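Local structure of pesticidal crystal protein Cry2Aa (Bacillus thuringiensis serovar kurstaki, 1I5P) at residues A[242-250]-A[271-279]; A[518-529]-A[609-620]. The protein kills dipteran and lepidopteran larvae by binding to their midgut epithelial cells and promoting colloid-osmotic lysis. All coordinates share one frame; numbering follows the deposited sequence.

How the interactions relate
Interaction 1 joins the helical, N-terminal part of the toxin to its middle domain, seating helix 238-259 on strand 275-278 close to the centre of the chain. Interaction 2 belongs to the C-terminal endotoxin domain, where strand 522-525 pairs with strand 617-626; the centre of this contact lies about 20 Å from that of the chain. Although the centres of the two contacts lie about 24 Å apart, they meet at their ends: the loop 518-521 packs on 271-273, with A273 CB 4.0 Å from G520 N and S271 O 3.6 Å from Q519 CB. Residues 271-279 therefore touch both the helix of interaction 1 and the C-terminal domain, at a place where all three parts of the toxin come together.

Interaction 1: A[242-250]-A[271-279]; sequences LEFRTYMFL and SGANLYASG
R245 swings its CG anti to the backbone N (chi1 173°) and runs on extended to NE, which carries its guanidinium from the helix to the backbone of 271-279. There NH1 and NH2 close end-on on one atom, N274 O, at 2.8 Å from NH1 and 3.0 Å from NH2; the oxygen lies in the guanidinium plane, but both nitrogens stand above its carbonyl plane, on the same face. Y276 CE1 sits 3.5 Å over the centre of the guanidinium, the ring presenting its edge with the two planes 62° apart, while F249 CE1 lies over the opposite face, toward its rim, which limits rotation of the group. F249 also meets A273 CB with its ring edge, at CE2. One water accepts from R245 NH1, T246 OG1 and Y276 N and donates to L242 O; a second bridges T246 OG1 and Y276 O. Leucines pack alongside: L242 CD1 between Y276 CB and S278 CB, and L250 CD2 4.0 Å from L275 CD1. Segment 242-250 of helix 238-259 runs roughly antiparallel to strand 275-278 (149°), with Y227 of helix 202-232 touching R245, W293 of helix 293-300 touching L242 and R245, and strand 462-469 pairing with the strand.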
# COMPACT_ATOMS: atom_id res chain seq x y z
N LEU A 242 -13.79 0.16 2.68
CA LEU A 242 -12.45 -0.38 2.44
C LEU A 242 -12.22 -0.73 0.97
O LEU A 242 -11.14 -0.48 0.43
CB LEU A 242 -12.21 -1.62 3.32
CG LEU A 242 -12.30 -1.35 4.82
CD1 LEU A 242 -11.89 -2.61 5.60
CD2 LEU A 242 -11.38 -0.18 5.18
N GLU A 243 -13.23 -1.30 0.31
CA GLU A 243 -13.09 -1.67 -1.09
C GLU A 243 -12.98 -0.43 -1.98
O GLU A 243 -12.28 -0.44 -2.99
CB GLU A 243 -14.28 -2.51 -1.56
CG GLU A 243 -14.41 -3.85 -0.88
CD GLU A 243 -14.83 -4.95 -1.83
OE1 GLU A 243 -15.71 -4.69 -2.69
OE2 GLU A 243 -14.30 -6.07 -1.73
N PHE A 244 -13.68 0.63 -1.60
CA PHE A 244 -13.61 1.86 -2.37
C PHE A 244 -12.16 2.32 -2.34
O PHE A 244 -11.61 2.74 -3.36
CB PHE A 244 -14.51 2.94 -1.76
CG PHE A 244 -14.43 4.27 -2.47
CD1 PHE A 244 -15.07 4.46 -3.69
CD2 PHE A 244 -13.70 5.32 -1.93
CE1 PHE A 244 -14.99 5.68 -4.36
CE2 PHE A 244 -13.61 6.54 -2.59
CZ PHE A 244 -14.25 6.72 -3.81
N ARG A 245 -11.55 2.26 -1.16
CA ARG A 245 -10.16 2.68 -0.99
C ARG A 245 -9.22 1.75 -1.75
O ARG A 245 -8.32 2.21 -2.46
CB ARG A 245 -9.78 2.68 0.50
CG ARG A 245 -8.29 2.94 0.75
CD ARG A 245 -7.97 2.98 2.23
NE ARG A 245 -6.54 3.15 2.48
CZ ARG A 245 -5.62 2.23 2.22
NH1 ARG A 245 -5.97 1.05 1.71
NH2 ARG A 245 -4.34 2.48 2.46
N THR A 246 -9.43 0.45 -1.59
CA THR A 246 -8.60 -0.53 -2.26
C THR A 246 -8.63 -0.33 -3.77
O THR A 246 -7.58 -0.29 -4.42
CB THR A 246 -9.06 -1.96 -1.95
OG1 THR A 246 -8.74 -2.26 -0.58
CG2 THR A 246 -8.40 -2.97 -2.86
N TYR A 247 -9.83 -0.18 -4.31
CA TYR A 247 -10.00 0.02 -5.74
C TYR A 247 -9.18 1.21 -6.22
O TYR A 247 -8.42 1.11 -7.19
CB TYR A 247 -11.48 0.24 -6.08
CG TYR A 247 -11.74 0.14 -7.57
CD1 TYR A 247 -12.19 -1.05 -8.14
CD2 TYR A 247 -11.47 1.22 -8.41
CE1 TYR A 247 -12.36 -1.17 -9.53
CE2 TYR A 247 -11.63 1.11 -9.79
CZ TYR A 247 -12.07 -0.08 -10.34
OH TYR A 247 -12.19 -0.19 -11.71
N MET A 248 -9.31 2.35 -5.54
CA MET A 248 -8.57 3.56 -5.91
C MET A 248 -7.07 3.47 -5.62
O MET A 248 -6.25 4.04 -6.35
CB MET A 248 -9.17 4.78 -5.21
CG MET A 248 -10.56 5.16 -5.73
SD MET A 248 -10.57 5.56 -7.50
CE MET A 248 -12.27 5.14 -7.96
N PHE A 249 -6.69 2.76 -4.56
CA PHE A 249 -5.27 2.65 -4.26
C PHE A 249 -4.56 1.78 -5.30
O PHE A 249 -3.42 2.05 -5.66
CB PHE A 249 -5.07 2.10 -2.85
CG PHE A 249 -4.84 3.17 -1.82
CD1 PHE A 249 -5.86 4.05 -1.46
CD2 PHE A 249 -3.58 3.34 -1.25
CE1 PHE A 249 -5.63 5.08 -0.56
CE2 PHE A 249 -3.33 4.38 -0.34
CZ PHE A 249 -4.36 5.25 0.01
N LEU A 250 -5.24 0.75 -5.79
CA LEU A 250 -4.64 -0.12 -6.79
C LEU A 250 -4.66 0.50 -8.19
O LEU A 250 -3.73 0.31 -8.97
CB LEU A 250 -5.38 -1.46 -6.83
CG LEU A 250 -5.07 -2.44 -5.69
CD1 LEU A 250 -5.99 -3.65 -5.79
CD2 LEU A 250 -3.61 -2.86 -5.76
N SER A 271 8.06 -1.44 0.69
CA SER A 271 6.65 -1.60 1.03
C SER A 271 5.85 -0.40 0.58
O SER A 271 6.40 0.66 0.30
CB SER A 271 6.49 -1.79 2.54
OG SER A 271 6.96 -0.66 3.24
N GLY A 272 4.53 -0.59 0.49
CA GLY A 272 3.67 0.50 0.08
C GLY A 272 2.49 0.63 1.02
O GLY A 272 2.55 0.17 2.16
N ALA A 273 1.43 1.26 0.56
CA ALA A 273 0.24 1.44 1.38
C ALA A 273 -0.44 0.09 1.61
O ALA A 273 -0.29 -0.83 0.80
CB ALA A 273 -0.73 2.39 0.70
N ASN A 274 -1.16 -0.02 2.71
CA ASN A 274 -1.88 -1.26 3.01
C ASN A 274 -3.15 -1.32 2.19
O ASN A 274 -3.57 -0.33 1.59
CB ASN A 274 -2.30 -1.31 4.48
CG ASN A 274 -1.14 -1.40 5.44
OD1 ASN A 274 -0.18 -2.13 5.22
ND2 ASN A 274 -1.23 -0.65 6.54
N LEU A 275 -3.75 -2.50 2.16
CA LEU A 275 -5.03 -2.73 1.50
C LEU A 275 -5.78 -3.42 2.63
O LEU A 275 -5.32 -4.44 3.14
CB LEU A 275 -4.90 -3.68 0.30
CG LEU A 275 -4.12 -3.19 -0.93
CD1 LEU A 275 -4.19 -4.24 -2.02
CD2 LEU A 275 -4.71 -1.87 -1.42
N TYR A 276 -6.92 -2.86 3.05
CA TYR A 276 -7.69 -3.46 4.13
C TYR A 276 -8.91 -4.18 3.61
O TYR A 276 -9.61 -3.67 2.73
CB TYR A 276 -8.15 -2.41 5.14
CG TYR A 276 -7.06 -1.47 5.57
CD1 TYR A 276 -6.84 -0.27 4.90
CD2 TYR A 276 -6.25 -1.78 6.66
CE1 TYR A 276 -5.83 0.60 5.31
CE2 TYR A 276 -5.24 -0.92 7.07
CZ TYR A 276 -5.03 0.26 6.40
OH TYR A 276 -4.03 1.10 6.83
N ALA A 277 -9.17 -5.35 4.16
CA ALA A 277 -10.32 -6.14 3.76
C ALA A 277 -11.16 -6.51 4.97
O ALA A 277 -10.62 -6.83 6.03
CB ALA A 277 -9.85 -7.40 3.05
N SER A 278 -12.47 -6.44 4.81
CA SER A 278 -13.40 -6.82 5.87
C SER A 278 -14.44 -7.69 5.18
O SER A 278 -14.52 -7.71 3.95
CB SER A 278 -14.04 -5.59 6.53
OG SER A 278 -15.02 -4.98 5.70
N GLY A 279 -15.23 -8.41 5.96
CA GLY A 279 -16.21 -9.30 5.36
C GLY A 279 -17.51 -8.71 4.86
O GLY A 279 -17.97 -7.66 5.32
O HOH W 1 -8.44 -0.83 1.54
O HOH W 2 -10.69 -3.93 0.20

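Interaction 2: A[518-529]-A[609-620]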
# COMPACT_ATOMS: atom_id res chain seq x y z
N ASN A 518 2.64 8.31 -0.61
CA ASN A 518 3.84 8.16 0.21
C ASN A 518 4.25 6.70 0.47
O ASN A 518 5.02 6.42 1.39
CB ASN A 518 3.59 8.85 1.56
CG ASN A 518 4.82 8.89 2.44
OD1 ASN A 518 5.86 9.42 2.06
ND2 ASN A 518 4.70 8.32 3.64
N GLN A 519 3.76 5.78 -0.36
CA GLN A 519 4.06 4.35 -0.20
C GLN A 519 3.72 3.90 1.22
O GLN A 519 4.45 3.12 1.83
CB GLN A 519 5.54 4.07 -0.49
CG GLN A 519 5.99 4.40 -1.91
CD GLN A 519 5.41 3.47 -2.96
OE1 GLN A 519 5.69 3.63 -4.15
NE2 GLN A 519 4.60 2.51 -2.54
N GLY A 520 2.61 4.39 1.74
CA GLY A 520 2.19 4.03 3.08
C GLY A 520 1.94 5.27 3.91
O GLY A 520 2.21 6.38 3.46
N ASP A 521 1.43 5.09 5.12
CA ASP A 521 1.15 6.25 5.97
C ASP A 521 2.41 6.80 6.63
O ASP A 521 3.47 6.17 6.61
CB ASP A 521 0.10 5.89 7.03
CG ASP A 521 -1.23 5.48 6.42
OD1 ASP A 521 -1.50 5.86 5.26
OD2 ASP A 521 -2.01 4.78 7.10
N SER A 522 2.28 7.99 7.20
CA SER A 522 3.40 8.63 7.87
C SER A 522 3.26 8.55 9.38
O SER A 522 2.21 8.19 9.91
CB SER A 522 3.52 10.10 7.43
OG SER A 522 2.38 10.84 7.83
N LEU A 523 4.35 8.89 10.07
CA LEU A 523 4.37 8.89 11.53
C LEU A 523 4.39 10.36 11.94
O LEU A 523 5.35 11.08 11.65
CB LEU A 523 5.62 8.16 12.04
CG LEU A 523 5.51 7.40 13.36
CD1 LEU A 523 4.34 6.41 13.31
CD2 LEU A 523 6.82 6.66 13.64
N ARG A 524 3.33 10.80 12.60
CA ARG A 524 3.25 12.19 13.03
C ARG A 524 3.64 12.36 14.49
O ARG A 524 2.99 11.82 15.39
CB ARG A 524 1.84 12.74 12.82
CG ARG A 524 1.72 14.23 13.14
CD ARG A 524 0.30 14.77 12.96
NE ARG A 524 -0.64 14.23 13.94
CZ ARG A 524 -1.67 13.45 13.63
NH1 ARG A 524 -1.90 13.11 12.37
NH2 ARG A 524 -2.49 13.03 14.58
N PHE A 525 4.72 13.10 14.73
CA PHE A 525 5.20 13.36 16.08
C PHE A 525 4.57 14.67 16.56
O PHE A 525 4.75 15.72 15.95
CB PHE A 525 6.73 13.50 16.10
CG PHE A 525 7.46 12.28 15.60
CD1 PHE A 525 8.42 12.39 14.60
CD2 PHE A 525 7.19 11.02 16.13
CE1 PHE A 525 9.10 11.27 14.13
CE2 PHE A 525 7.87 9.89 15.67
CZ PHE A 525 8.82 10.01 14.67
N GLU A 526 3.82 14.60 17.66
CA GLU A 526 3.18 15.79 18.20
C GLU A 526 3.90 16.28 19.44
O GLU A 526 3.63 17.37 19.93
CB GLU A 526 1.71 15.50 18.53
CG GLU A 526 0.84 15.32 17.30
CD GLU A 526 -0.62 15.08 17.64
OE1 GLU A 526 -1.00 15.26 18.82
OE2 GLU A 526 -1.39 14.72 16.72
N GLN A 527 4.82 15.47 19.95
CA GLN A 527 5.60 15.83 21.12
C GLN A 527 7.07 16.00 20.75
O GLN A 527 7.66 15.13 20.10
CB GLN A 527 5.45 14.75 22.21
CG GLN A 527 6.41 14.92 23.38
CD GLN A 527 5.99 14.11 24.59
OE1 GLN A 527 5.16 13.20 24.49
NE2 GLN A 527 6.57 14.42 25.74
N SER A 528 7.65 17.12 21.16
CA SER A 528 9.04 17.40 20.86
C SER A 528 9.97 16.38 21.53
O SER A 528 9.61 15.76 22.53
CB SER A 528 9.39 18.82 21.30
OG SER A 528 10.60 19.26 20.72
N ASN A 529 11.14 16.19 20.95
CA ASN A 529 12.13 15.25 21.46
C ASN A 529 11.65 13.80 21.44
O ASN A 529 11.84 13.04 22.40
CB ASN A 529 12.57 15.64 22.87
CG ASN A 529 13.84 14.92 23.30
OD1 ASN A 529 14.60 14.42 22.46
ND2 ASN A 529 14.08 14.88 24.60
N VAL A 609 13.48 13.95 16.71
CA VAL A 609 12.90 15.18 16.20
C VAL A 609 12.57 16.19 17.28
O VAL A 609 11.94 15.87 18.30
CB VAL A 609 11.62 14.90 15.38
CG1 VAL A 609 11.00 16.21 14.91
CG2 VAL A 609 11.96 14.01 14.18
N THR A 610 13.00 17.42 17.05
CA THR A 610 12.76 18.53 17.95
C THR A 610 11.71 19.39 17.26
O THR A 610 11.92 19.83 16.14
CB THR A 610 14.03 19.38 18.15
OG1 THR A 610 15.07 18.56 18.70
CG2 THR A 610 13.75 20.54 19.09
N LEU A 611 10.57 19.60 17.92
CA LEU A 611 9.51 20.41 17.34
C LEU A 611 9.68 21.85 17.79
O LEU A 611 8.99 22.32 18.69
CB LEU A 611 8.14 19.89 17.78
CG LEU A 611 7.77 18.47 17.34
CD1 LEU A 611 6.37 18.15 17.82
CD2 LEU A 611 7.85 18.36 15.82
N ASN A 612 10.61 22.55 17.15
CA ASN A 612 10.89 23.93 17.48
C ASN A 612 9.63 24.79 17.52
O ASN A 612 9.33 25.42 18.53
CB ASN A 612 11.89 24.51 16.48
CG ASN A 612 13.18 23.71 16.41
OD1 ASN A 612 13.43 23.00 15.44
ND2 ASN A 612 14.00 23.80 17.45
N SER A 613 8.88 24.80 16.42
CA SER A 613 7.66 25.59 16.34
C SER A 613 6.48 25.03 17.13
O SER A 613 5.47 25.70 17.31
CB SER A 613 7.25 25.78 14.88
OG SER A 613 8.17 26.60 14.19
N GLY A 614 6.60 23.80 17.61
CA GLY A 614 5.51 23.21 18.36
C GLY A 614 4.53 22.51 17.43
O GLY A 614 3.67 21.74 17.88
N THR A 615 4.66 22.77 16.13
CA THR A 615 3.81 22.14 15.14
C THR A 615 4.25 20.69 14.94
O THR A 615 5.44 20.38 15.08
CB THR A 615 3.89 22.87 13.79
OG1 THR A 615 5.24 23.27 13.55
CG2 THR A 615 3.00 24.10 13.80
N PRO A 616 3.31 19.80 14.60
CA PRO A 616 3.60 18.38 14.39
C PRO A 616 4.64 18.15 13.31
O PRO A 616 4.85 19.01 12.45
CB PRO A 616 2.24 17.80 14.02
CG PRO A 616 1.28 18.72 14.72
CD PRO A 616 1.88 20.06 14.38
N PHE A 617 5.28 16.99 13.35
CA PHE A 617 6.28 16.62 12.37
C PHE A 617 5.86 15.29 11.75
O PHE A 617 5.48 14.36 12.46
CB PHE A 617 7.65 16.48 13.04
CG PHE A 617 8.76 16.05 12.10
CD1 PHE A 617 9.65 16.98 11.59
CD2 PHE A 617 8.93 14.70 11.77
CE1 PHE A 617 10.70 16.59 10.77
CE2 PHE A 617 9.98 14.30 10.95
CZ PHE A 617 10.87 15.24 10.45
N ASP A 618 5.93 15.21 10.43
CA ASP A 618 5.57 13.97 9.73
C ASP A 618 6.80 13.27 9.18
O ASP A 618 7.48 13.80 8.30
CB ASP A 618 4.62 14.26 8.57
CG ASP A 618 3.16 14.32 8.99
OD1 ASP A 618 2.53 13.26 9.16
OD2 ASP A 618 2.64 15.44 9.17
N LEU A 619 7.10 12.09 9.71
CA LEU A 619 8.23 11.30 9.22
C LEU A 619 7.52 10.44 8.17
O LEU A 619 6.78 9.52 8.52
CB LEU A 619 8.79 10.41 10.33
CG LEU A 619 10.30 10.16 10.38
CD1 LEU A 619 10.53 8.76 10.93
CD2 LEU A 619 10.95 10.30 9.00
N MET A 620 7.74 10.74 6.90
CA MET A 620 7.07 10.04 5.81
C MET A 620 7.76 8.84 5.17
O MET A 620 7.10 7.84 4.86
CB MET A 620 6.66 11.06 4.75
CG MET A 620 5.75 12.14 5.32
SD MET A 620 5.50 13.51 4.21
CE MET A 620 4.35 12.75 3.06
O HOH W 3 6.26 5.50 3.52
O HOH W 4 2.82 19.35 18.40
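S528 breaks the pattern of backbone pairing: its side-chain OG, not a carbonyl, accepts from L611 N at 2.8 Å, tying the loop after strand 522-525 to an inverse gamma turn centred on L611. The L611 side chain packs against the same loop, L611 CD1 lying 3.5 Å from E526 C. At the other end N518 sends ND2 to M620 O at 2.7 Å. Between these ends the strands pair antiparallel, L523 with L619 and F525 with F617 each exchanging two backbone bonds. F525 lies alongside F617 and points the same way, F617 CD2 coming to the edge of the F525 ring 3.7 Å from F525 CD1; V609 CG1 packs over one face of F617. On the other side of the sheet S522 OG donates to D618 OD1, met on its anti side but tilted out of the carboxylate plane, and K515 also bonds that OG. R524 lays its CG along P616 CB, then bends at chi3 (68°) and grips E526 OE2 side-on through NE and NH2. Strands 510-513, 522-525 and 617-626 are consecutive in one sheet, and F525 and L619 reach strand 530-537 of the other, as expected of the jelly-roll beta sandwich in three-domain Cry toxins.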